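Local coordinates for protein toll-like receptor 13 (Mus musculus, PDB 4Z0C) that recognises and binds bacterial 23S rRNA as an innate immune receptor, signalling through MYD88 and TRAF6 to activate NF-kappa-B, at residues A[93-98]-A[114-119]; A[41-46]-A[65-70]. All coordinates share one frame; numbering follows the deposited sequence.

In the fold
Both contacts lie near the N-terminal end of the leucine-rich-repeat ectodomain. Each joins two successive repeats. Interaction 2 comes first along the chain and pairs LRR 1 with LRR 2. Interaction 1 follows and pairs LRR 3 with LRR 4. Their centres are about 14 Å apart, on the same side of the chain's centre. They touch directly, because Asn-93 of interaction 1 packs against Leu-66, Asn-69 and Ser-70 of interaction 2. The segments follow the parallel strands 39-41, 63-65, 87-89 and 110-112, directly in interaction 2 and after a short turn in interaction 1. Together they form a continuous ladder of asparagines, and both lie beside the bound RNA.

Interaction 1 of 2, residues A[93-98]-A[114-119]; sequences NKIQSV and SHNQIT. With NAG (2-acetamido-2-deoxy-beta-D-glucopyranose), chain L.
Asn-93 meets the next repeat mainly through its backbone. Its N gives weak hydrogen bonds to His-115 O and Asn-116 OD1. Its O takes a firmer one from Gln-117 NE2 at 3.1 Å, with the donor in the carbonyl plane. The Gln-117 chain bends at chi2 (85°), which turns its amide back over the 93-94 backbone. The Asn-93 amide bonds within its own turn, ND2 to Leu-90 O, and to the preceding one, OD1 to Ile-71 N and ND2 weakly to Leu-66 O.

Lys-94 crosses the Gln-117 side chain at a slant, with CB 4.0 Å from OE1. The N of Ile-95 makes a nearly straight bond (165°) to Asn-116 OD1 at 3.2 Å. Asn-116 ND2 bonds to Leu-113 O of its own turn and to Leu-90 O of the one before. Both ends of this buried amide are thus satisfied. Ile-95 O accepts from Gln-117 N. Ile-95 CG2 lies 3.9 Å from Ile-118 CG1, the two side chains running side by side.

Gln-96 O receives Thr-119 N at 2.8 Å and a CA-H...O contact from Ile-118. Ser-97 O accepts a hydrogen bond from N2 of a glycan GlcNAc, which Trp-72 and Ile-74 also hold. Val-98 CG2 meets Ile-118 CD1 at 3.8 Å and adds a second apolar contact to that of Ile-95.

Outside these pairs, His-115 makes a weak hydrogen bond to a cytosine of the bound RNA. Stacked turns of this kind, with a buried asparagine bonding to the neighbouring turn's backbone, are the asparagine ladder of a leucine-rich-repeat solenoid.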
ATOM      1  N   ASN A  93      21.449  20.894 -22.096  1.00 39.59           N
ATOM      2  CA  ASN A  93      22.139  22.090 -21.631  1.00 41.43           C
ATOM      3  C   ASN A  93      21.610  23.309 -22.366  1.00 43.90           C
ATOM      4  O   ASN A  93      20.498  23.293 -22.855  1.00 43.36           O
ATOM      5  CB  ASN A  93      23.648  21.961 -21.840  1.00 46.31           C
ATOM      6  CG  ASN A  93      24.307  21.103 -20.784  1.00 44.90           C
ATOM      7  OD1 ASN A  93      24.562  21.567 -19.678  1.00 44.66           O
ATOM      8  ND2 ASN A  93      24.614  19.857 -21.127  1.00 40.58           N
ATOM      9  N   LYS A  94      22.419  24.353 -22.477  1.00 50.25           N
ATOM     10  CA  LYS A  94      21.962  25.581 -23.115  1.00 49.55           C
ATOM     11  C   LYS A  94      22.802  25.941 -24.346  1.00 40.85           C
ATOM     12  O   LYS A  94      23.017  27.116 -24.645  1.00 32.29           O
ATOM     13  CB  LYS A  94      21.954  26.727 -22.097  1.00 47.89           C
ATOM     14  CG  LYS A  94      20.964  26.513 -20.961  1.00 48.57           C
ATOM     15  CD  LYS A  94      19.558  26.819 -21.440  1.00 64.87           C
ATOM     16  CE  LYS A  94      18.506  25.916 -20.788  1.00 76.43           C
ATOM     17  NZ  LYS A  94      18.162  26.315 -19.394  1.00 79.57           N
ATOM     18  N   ILE A  95      23.266  24.919 -25.060  1.00 37.96           N
ATOM     19  CA  ILE A  95      24.158  25.119 -26.205  1.00 42.87           C
ATOM     20  C   ILE A  95      23.403  25.545 -27.461  1.00 40.50           C
ATOM     21  O   ILE A  95      22.538  24.812 -27.939  1.00 45.78           O
ATOM     22  CB  ILE A  95      24.975  23.838 -26.501  1.00 43.57           C
ATOM     23  CG1 ILE A  95      25.744  23.397 -25.248  1.00 36.65           C
ATOM     24  CG2 ILE A  95      25.920  24.052 -27.690  1.00 38.13           C
ATOM     25  CD1 ILE A  95      26.422  22.045 -25.384  1.00 33.52           C
ATOM     26  N   GLN A  96      23.731  26.718 -28.002  1.00 42.41           N
ATOM     27  CA  GLN A  96      23.045  27.225 -29.207  1.00 50.97           C
ATOM     28  C   GLN A  96      23.841  27.092 -30.493  1.00 52.19           C
ATOM     29  O   GLN A  96      23.273  26.986 -31.571  1.00 60.55           O
ATOM     30  CB  GLN A  96      22.615  28.684 -29.040  1.00 56.93           C
ATOM     31  CG  GLN A  96      21.569  28.909 -27.964  1.00 63.55           C
ATOM     32  CD  GLN A  96      21.273  30.376 -27.753  1.00 67.33           C
ATOM     33  OE1 GLN A  96      20.859  31.079 -28.681  1.00 69.14           O
ATOM     34  NE2 GLN A  96      21.445  30.843 -26.523  1.00 67.09           N
ATOM     35  N   SER A  97      25.159  27.124 -30.388  1.00 52.47           N
ATOM     36  CA  SER A  97      26.000  26.891 -31.549  1.00 48.18           C
ATOM     37  C   SER A  97      27.200  26.115 -31.067  1.00 49.15           C
ATOM     38  O   SER A  97      27.591  26.235 -29.910  1.00 55.26           O
ATOM     39  CB  SER A  97      26.419  28.209 -32.201  1.00 44.27           C
ATOM     40  OG  SER A  97      26.846  29.150 -31.233  1.00 48.96           O
ATOM     41  N   VAL A  98      27.780  25.308 -31.945  1.00 45.63           N
ATOM     42  CA  VAL A  98      28.924  24.498 -31.559  1.00 39.62           C
ATOM     43  C   VAL A  98      30.207  25.000 -32.224  1.00 45.26           C
ATOM     44  O   VAL A  98      30.317  25.063 -33.444  1.00 39.62           O
ATOM     45  CB  VAL A  98      28.677  23.013 -31.875  1.00 38.03           C
ATOM     46  CG1 VAL A  98      29.826  22.172 -31.386  1.00 40.12           C
ATOM     47  CG2 VAL A  98      27.387  22.554 -31.207  1.00 38.05           C
ATOM     48  N   SER A 114      22.144  15.889 -27.614  1.00 29.86           N
ATOM     49  CA  SER A 114      20.686  15.897 -27.633  1.00 31.91           C
ATOM     50  C   SER A 114      20.157  16.949 -26.690  1.00 29.05           C
ATOM     51  O   SER A 114      20.842  17.334 -25.751  1.00 27.37           O
ATOM     52  CB  SER A 114      20.137  14.536 -27.212  1.00 31.85           C
ATOM     53  OG  SER A 114      21.136  13.541 -27.358  1.00 37.87           O
ATOM     54  N   HIS A 115      18.966  17.457 -26.981  1.00 32.68           N
ATOM     55  CA  HIS A 115      18.242  18.309 -26.038  1.00 34.62           C
ATOM     56  C   HIS A 115      19.008  19.587 -25.689  1.00 37.13           C
ATOM     57  O   HIS A 115      19.275  19.891 -24.526  1.00 36.48           O
ATOM     58  CB  HIS A 115      17.870  17.508 -24.790  1.00 37.26           C
ATOM     59  CG  HIS A 115      16.847  18.168 -23.918  1.00 41.66           C
ATOM     60  ND1 HIS A 115      16.416  19.465 -24.115  1.00 42.20           N
ATOM     61  CD2 HIS A 115      16.151  17.701 -22.856  1.00 28.60           C
ATOM     62  CE1 HIS A 115      15.522  19.776 -23.193  1.00 28.05           C
ATOM     63  NE2 HIS A 115      15.341  18.721 -22.423  1.00 33.89           N
ATOM     64  N   ASN A 116      19.373  20.323 -26.723  1.00 32.51           N
ATOM     65  CA  ASN A 116      19.958  21.643 -26.550  1.00 32.88           C
ATOM     66  C   ASN A 116      19.199  22.585 -27.482  1.00 37.38           C
ATOM     67  O   ASN A 116      18.085  22.267 -27.875  1.00 30.08           O
ATOM     68  CB  ASN A 116      21.453  21.608 -26.872  1.00 25.11           C
ATOM     69  CG  ASN A 116      22.298  21.098 -25.712  1.00 32.33           C
ATOM     70  OD1 ASN A 116      22.580  21.846 -24.778  1.00 30.22           O
ATOM     71  ND2 ASN A 116      22.718  19.834 -25.772  1.00 29.40           N
ATOM     72  N   GLN A 117      19.794  23.714 -27.860  1.00 37.40           N
ATOM     73  CA  GLN A 117      19.139  24.632 -28.793  1.00 36.47           C
ATOM     74  C   GLN A 117      20.072  24.976 -29.963  1.00 38.11           C
ATOM     75  O   GLN A 117      20.081  26.103 -30.454  1.00 36.52           O
ATOM     76  CB  GLN A 117      18.685  25.918 -28.099  1.00 27.43           C
ATOM     77  CG  GLN A 117      17.874  25.721 -26.823  1.00 32.97           C
ATOM     78  CD  GLN A 117      18.766  25.536 -25.619  1.00 49.16           C
ATOM     79  OE1 GLN A 117      19.756  26.269 -25.451  1.00 50.41           O
ATOM     80  NE2 GLN A 117      18.424  24.568 -24.760  1.00 44.05           N
ATOM     81  N   ILE A 118      20.849  23.990 -30.397  1.00 38.69           N
ATOM     82  CA  ILE A 118      21.824  24.163 -31.473  1.00 43.32           C
ATOM     83  C   ILE A 118      21.187  24.553 -32.807  1.00 44.08           C
ATOM     84  O   ILE A 118      20.189  23.958 -33.213  1.00 38.79           O
ATOM     85  CB  ILE A 118      22.655  22.872 -31.664  1.00 38.74           C
ATOM     86  CG1 ILE A 118      23.457  22.581 -30.393  1.00 36.99           C
ATOM     87  CG2 ILE A 118      23.576  22.988 -32.883  1.00 25.52           C
ATOM     88  CD1 ILE A 118      23.951  21.152 -30.284  1.00 39.11           C
ATOM     89  N   THR A 119      21.757  25.567 -33.467  1.00 47.45           N
ATOM     90  CA  THR A 119      21.345  25.940 -34.826  1.00 47.49           C
ATOM     91  C   THR A 119      22.462  25.685 -35.829  1.00 49.72           C
ATOM     92  O   THR A 119      22.196  25.324 -36.975  1.00 49.91           O
ATOM     93  CB  THR A 119      20.937  27.421 -34.938  1.00 41.54           C
ATOM     94  OG1 THR A 119      21.998  28.246 -34.457  1.00 40.99           O
ATOM     95  CG2 THR A 119      19.679  27.707 -34.133  1.00 37.67           C
TER
HETATM   96  C1  NAG L 904      30.306  29.560 -29.693  1.00 55.48           C
HETATM   97  C2  NAG L 904      29.703  29.434 -28.287  1.00 56.97           C
HETATM   98  C3  NAG L 904      28.591  30.444 -28.015  1.00 55.33           C
HETATM   99  C4  NAG L 904      28.935  31.844 -28.520  1.00 60.12           C
HETATM  100  C5  NAG L 904      29.545  31.794 -29.920  1.00 63.70           C
HETATM  101  C6  NAG L 904      30.011  33.172 -30.395  1.00 64.86           C
HETATM  102  C7  NAG L 904      29.670  27.296 -27.126  1.00 51.93           C
HETATM  103  C8  NAG L 904      28.745  26.226 -26.626  1.00 59.47           C
HETATM  104  N2  NAG L 904      29.191  28.095 -28.072  1.00 52.05           N
HETATM  105  O3  NAG L 904      28.362  30.492 -26.624  1.00 46.62           O
HETATM  106  O4  NAG L 904      27.750  32.611 -28.553  1.00 64.38           O
HETATM  107  O5  NAG L 904      30.643  30.905 -29.947  1.00 60.14           O
HETATM  108  O6  NAG L 904      31.241  33.522 -29.794  1.00 63.65           O
HETATM  109  O7  NAG L 904      30.801  27.394 -26.661  1.00 47.44           O

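Interaction 2 of 2, residues A[41-46]-A[65-70]; sequences NLTHNE and RLEWNS. With NAG (2-acetamido-2-deoxy-beta-D-glucopyranose), chain E; nucleotides of chain C.
His-44 and Trp-68 form a face-to-face stack. The imidazole and the six-membered ring have centroids 3.6 Å apart and planes 13° from parallel. Both side chains have CG anti to the backbone N (chi1 -163° and -165°). The matching torsions in stacked turns bring the rings side by side, pointing the same way. The opposite face of the indole carries the base of C12 of the RNA chain, whose C5 lies 3.5 Å from Trp-68 CH2. Trp-68 is therefore sandwiched between histidine and cytosine.

Backbone hydrogen bonds join the parallel segments. Leu-42 N reaches Arg-65 O at 2.7 Å, His-44 N reaches Glu-67 O at 3.0 Å, and Asn-45 N reaches Trp-68 O.

Two asparagine amides grip Leu-42 O from opposite faces of its plane. Asn-69 ND2 comes from the next repeat at 3.0 Å, and Asn-45 ND2 from its own. Asn-69 OD1 bonds to Ile-47 N. The Asn-45 amide also bonds to Cys-18, Lys-21 and Ile-23.

Leu-42 CB packs on Leu-66 CD2 at 4.1 Å.

Asn-41 OD1 accepts from Thr-43 N in an Asx turn, and ND2 is covalently bound to C1 of GlcNAc. The extended Arg-65 side chain lays one guanidinium face under C6 of this sugar, while NE makes a salt bridge to Asp-63.

This pairing joins the asparagine ladder of a leucine-rich-repeat solenoid to an RNA-binding aromatic stack.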
ATOM      1  N   ASN A  41      30.656  11.569 -13.355  1.00 30.59           N
ATOM      2  CA  ASN A  41      29.272  11.923 -13.690  1.00 29.30           C
ATOM      3  C   ASN A  41      28.831  13.200 -12.981  1.00 30.33           C
ATOM      4  O   ASN A  41      28.641  13.208 -11.769  1.00 28.06           O
ATOM      5  CB  ASN A  41      28.305  10.755 -13.375  1.00 24.54           C
ATOM      6  CG  ASN A  41      26.902  10.977 -13.964  1.00 28.18           C
ATOM      7  OD1 ASN A  41      26.555  12.118 -14.269  1.00 24.34           O
ATOM      8  ND2 ASN A  41      26.102   9.906 -14.158  1.00 26.52           N
ATOM      9  N   LEU A  42      28.643  14.276 -13.739  1.00 32.57           N
ATOM     10  CA  LEU A  42      28.234  15.546 -13.136  1.00 31.41           C
ATOM     11  C   LEU A  42      26.823  15.957 -13.551  1.00 29.87           C
ATOM     12  O   LEU A  42      26.496  17.144 -13.610  1.00 28.48           O
ATOM     13  CB  LEU A  42      29.227  16.662 -13.484  1.00 32.04           C
ATOM     14  CG  LEU A  42      30.584  16.599 -12.769  1.00 31.25           C
ATOM     15  CD1 LEU A  42      31.757  16.899 -13.699  1.00 28.07           C
ATOM     16  CD2 LEU A  42      30.579  17.573 -11.608  1.00 30.50           C
ATOM     17  N   THR A  43      25.982  14.961 -13.803  1.00 31.57           N
ATOM     18  CA  THR A  43      24.581  15.186 -14.177  1.00 32.24           C
ATOM     19  C   THR A  43      23.808  15.945 -13.097  1.00 28.84           C
ATOM     20  O   THR A  43      24.036  15.736 -11.908  1.00 25.59           O
ATOM     21  CB  THR A  43      23.881  13.843 -14.431  1.00 27.04           C
ATOM     22  OG1 THR A  43      24.631  13.115 -15.408  1.00 22.89           O
ATOM     23  CG2 THR A  43      22.425  14.037 -14.896  1.00 29.03           C
ATOM     24  N   HIS A  44      22.929  16.845 -13.535  1.00 31.20           N
ATOM     25  CA  HIS A  44      21.966  17.519 -12.664  1.00 31.45           C
ATOM     26  C   HIS A  44      22.648  18.541 -11.746  1.00 27.79           C
ATOM     27  O   HIS A  44      22.621  18.415 -10.528  1.00 29.14           O
ATOM     28  CB  HIS A  44      21.110  16.481 -11.901  1.00 23.70           C
ATOM     29  CG  HIS A  44      19.848  17.024 -11.301  1.00 26.89           C
ATOM     30  ND1 HIS A  44      19.525  18.365 -11.310  1.00 36.08           N
ATOM     31  CD2 HIS A  44      18.817  16.395 -10.688  1.00 25.63           C
ATOM     32  CE1 HIS A  44      18.360  18.543 -10.713  1.00 28.93           C
ATOM     33  NE2 HIS A  44      17.904  17.362 -10.338  1.00 22.70           N
ATOM     34  N   ASN A  45      23.257  19.556 -12.360  1.00 26.38           N
ATOM     35  CA  ASN A  45      23.869  20.669 -11.635  1.00 38.31           C
ATOM     36  C   ASN A  45      23.620  21.979 -12.396  1.00 43.27           C
ATOM     37  O   ASN A  45      22.812  22.004 -13.303  1.00 46.16           O
ATOM     38  CB  ASN A  45      25.367  20.413 -11.406  1.00 35.88           C
ATOM     39  CG  ASN A  45      25.618  19.320 -10.379  1.00 34.42           C
ATOM     40  OD1 ASN A  45      25.484  19.542  -9.173  1.00 32.95           O
ATOM     41  ND2 ASN A  45      25.981  18.127 -10.855  1.00 26.53           N
ATOM     42  N   GLU A  46      24.326  23.056 -12.060  1.00 46.65           N
ATOM     43  CA  GLU A  46      24.053  24.354 -12.685  1.00 43.08           C
ATOM     44  C   GLU A  46      25.313  24.945 -13.335  1.00 47.56           C
ATOM     45  O   GLU A  46      25.492  26.166 -13.376  1.00 44.64           O
ATOM     46  CB  GLU A  46      23.476  25.338 -11.656  1.00 40.79           C
ATOM     47  CG  GLU A  46      22.620  24.681 -10.568  1.00 50.52           C
ATOM     48  CD  GLU A  46      22.241  25.636  -9.440  1.00 60.95           C
ATOM     49  OE1 GLU A  46      22.347  26.867  -9.638  1.00 63.61           O
ATOM     50  OE2 GLU A  46      21.855  25.155  -8.346  1.00 63.37           O
ATOM     51  N   ARG A  65      30.059  12.689 -18.130  1.00 30.33           N
ATOM     52  CA  ARG A  65      28.652  13.031 -18.324  1.00 31.41           C
ATOM     53  C   ARG A  65      28.313  14.350 -17.661  1.00 31.25           C
ATOM     54  O   ARG A  65      28.422  14.497 -16.444  1.00 32.93           O
ATOM     55  CB  ARG A  65      27.744  11.928 -17.800  1.00 30.08           C
ATOM     56  CG  ARG A  65      27.913  10.612 -18.523  1.00 26.76           C
ATOM     57  CD  ARG A  65      27.076   9.493 -17.888  1.00 21.41           C
ATOM     58  NE  ARG A  65      27.539   8.199 -18.384  1.00 26.58           N
ATOM     59  CZ  ARG A  65      26.804   7.091 -18.438  1.00 34.46           C
ATOM     60  NH1 ARG A  65      25.536   7.077 -17.991  1.00 28.46           N
ATOM     61  NH2 ARG A  65      27.353   5.983 -18.926  1.00 31.83           N
ATOM     62  N   LEU A  66      27.893  15.298 -18.483  1.00 33.68           N
ATOM     63  CA  LEU A  66      27.553  16.633 -18.040  1.00 27.91           C
ATOM     64  C   LEU A  66      26.112  16.906 -18.357  1.00 26.42           C
ATOM     65  O   LEU A  66      25.735  18.062 -18.569  1.00 29.06           O
ATOM     66  CB  LEU A  66      28.426  17.657 -18.753  1.00 26.51           C
ATOM     67  CG  LEU A  66      29.886  17.714 -18.292  1.00 26.61           C
ATOM     68  CD1 LEU A  66      30.807  18.294 -19.378  1.00 24.28           C
ATOM     69  CD2 LEU A  66      29.969  18.582 -17.055  1.00 28.60           C
ATOM     70  N   GLU A  67      25.311  15.838 -18.371  1.00 28.14           N
ATOM     71  CA  GLU A  67      23.886  15.917 -18.704  1.00 29.57           C
ATOM     72  C   GLU A  67      23.123  16.821 -17.740  1.00 35.88           C
ATOM     73  O   GLU A  67      23.405  16.840 -16.546  1.00 37.80           O
ATOM     74  CB  GLU A  67      23.257  14.513 -18.729  1.00 26.82           C
ATOM     75  CG  GLU A  67      21.756  14.493 -19.035  1.00 25.48           C
ATOM     76  CD  GLU A  67      21.246  13.136 -19.518  1.00 32.29           C
ATOM     77  OE1 GLU A  67      21.998  12.138 -19.508  1.00 32.11           O
ATOM     78  OE2 GLU A  67      20.068  13.064 -19.910  1.00 48.80           O
ATOM     79  N   TRP A  68      22.155  17.572 -18.265  1.00 41.27           N
ATOM     80  CA  TRP A  68      21.267  18.381 -17.427  1.00 34.71           C
ATOM     81  C   TRP A  68      22.045  19.422 -16.625  1.00 39.70           C
ATOM     82  O   TRP A  68      22.091  19.360 -15.396  1.00 43.36           O
ATOM     83  CB  TRP A  68      20.438  17.487 -16.500  1.00 40.79           C
ATOM     84  CG  TRP A  68      19.262  18.159 -15.847  1.00 40.64           C
ATOM     85  CD1 TRP A  68      18.863  19.461 -15.993  1.00 38.57           C
ATOM     86  CD2 TRP A  68      18.335  17.554 -14.937  1.00 34.75           C
ATOM     87  NE1 TRP A  68      17.747  19.702 -15.229  1.00 32.25           N
ATOM     88  CE2 TRP A  68      17.400  18.546 -14.575  1.00 31.85           C
ATOM     89  CE3 TRP A  68      18.204  16.269 -14.398  1.00 32.02           C
ATOM     90  CZ2 TRP A  68      16.358  18.296 -13.693  1.00 29.72           C
ATOM     91  CZ3 TRP A  68      17.161  16.021 -13.519  1.00 36.14           C
ATOM     92  CH2 TRP A  68      16.252  17.028 -13.178  1.00 35.30           C
ATOM     93  N   ASN A  69      22.696  20.346 -17.327  1.00 35.37           N
ATOM     94  CA  ASN A  69      23.311  21.499 -16.686  1.00 29.58           C
ATOM     95  C   ASN A  69      22.855  22.760 -17.410  1.00 29.83           C
ATOM     96  O   ASN A  69      21.803  22.741 -18.034  1.00 35.59           O
ATOM     97  CB  ASN A  69      24.831  21.366 -16.633  1.00 30.73           C
ATOM     98  CG  ASN A  69      25.301  20.611 -15.388  1.00 37.42           C
ATOM     99  OD1 ASN A  69      25.508  21.213 -14.343  1.00 41.67           O
ATOM    100  ND2 ASN A  69      25.505  19.303 -15.512  1.00 32.65           N
ATOM    101  N   SER A  70      23.594  23.859 -17.319  1.00 31.44           N
ATOM    102  CA  SER A  70      23.188  25.066 -18.047  1.00 35.13           C
ATOM    103  C   SER A  70      24.300  25.546 -18.956  1.00 38.48           C
ATOM    104  O   SER A  70      24.436  26.739 -19.226  1.00 40.30           O
ATOM    105  CB  SER A  70      22.756  26.180 -17.096  1.00 39.74           C
ATOM    106  OG  SER A  70      21.701  25.747 -16.248  1.00 45.93           O
TER
HETATM  107  C1  NAG E   1      26.448   8.615 -13.621  1.00 28.98           C
HETATM  108  C2  NAG E   1      25.113   7.828 -13.637  1.00 34.28           C
HETATM  109  C3  NAG E   1      25.353   6.343 -13.418  1.00 34.07           C
HETATM  110  C4  NAG E   1      26.345   5.834 -14.449  1.00 35.78           C
HETATM  111  C5  NAG E   1      27.615   6.621 -14.198  1.00 34.75           C
HETATM  112  C6  NAG E   1      28.780   6.111 -15.045  1.00 39.50           C
HETATM  113  C7  NAG E   1      23.264   9.164 -12.775  1.00 32.82           C
HETATM  114  C8  NAG E   1      22.307   9.397 -11.626  1.00 27.06           C
HETATM  115  N2  NAG E   1      24.179   8.215 -12.604  1.00 34.46           N
HETATM  116  O3  NAG E   1      24.143   5.638 -13.456  1.00 32.73           O
HETATM  117  O4  NAG E   1      26.575   4.451 -14.302  1.00 38.87           O
HETATM  118  O5  NAG E   1      27.350   7.979 -14.500  1.00 33.90           O
HETATM  119  O6  NAG E   1      29.799   7.091 -15.088  1.00 33.05           O
HETATM  120  O7  NAG E   1      23.218   9.842 -13.795  1.00 31.20           O
ATOM    121  P     C C  12       9.640  16.022 -13.325  1.00 42.17           P
ATOM    122  OP1   C C  12       8.747  15.371 -12.322  1.00 47.68           O
ATOM    123  OP2   C C  12       9.491  15.557 -14.706  1.00 38.03           O
ATOM    124  O5'   C C  12       9.474  17.591 -13.132  1.00 39.96           O
ATOM    125  C5'   C C  12       8.934  18.402 -14.128  1.00 33.77           C
ATOM    126  C4'   C C  12       9.748  19.642 -14.333  1.00 46.26           C
ATOM    127  O4'   C C  12      11.129  19.421 -13.943  1.00 53.51           O
ATOM    128  C3'   C C  12       9.811  20.073 -15.786  1.00 49.89           C
ATOM    129  O3'   C C  12       8.696  20.877 -16.119  1.00 46.35           O
ATOM    130  C2'   C C  12      11.151  20.793 -15.895  1.00 49.90           C
ATOM    131  O2'   C C  12      11.020  22.148 -15.497  1.00 54.57           O
ATOM    132  C1'   C C  12      12.004  20.046 -14.860  1.00 50.43           C
ATOM    133  N1    C C  12      12.883  18.996 -15.441  1.00 45.50           N
ATOM    134  C2    C C  12      13.854  19.254 -16.422  1.00 44.63           C
ATOM    135  O2    C C  12      13.984  20.395 -16.875  1.00 44.31           O
ATOM    136  N3    C C  12      14.625  18.233 -16.875  1.00 40.74           N
ATOM    137  C4    C C  12      14.481  17.001 -16.385  1.00 42.71           C
ATOM    138  N4    C C  12      15.263  16.022 -16.842  1.00 40.29           N
ATOM    139  C5    C C  12      13.521  16.714 -15.376  1.00 41.58           C
ATOM    140  C6    C C  12      12.769  17.729 -14.944  1.00 42.46           C
TER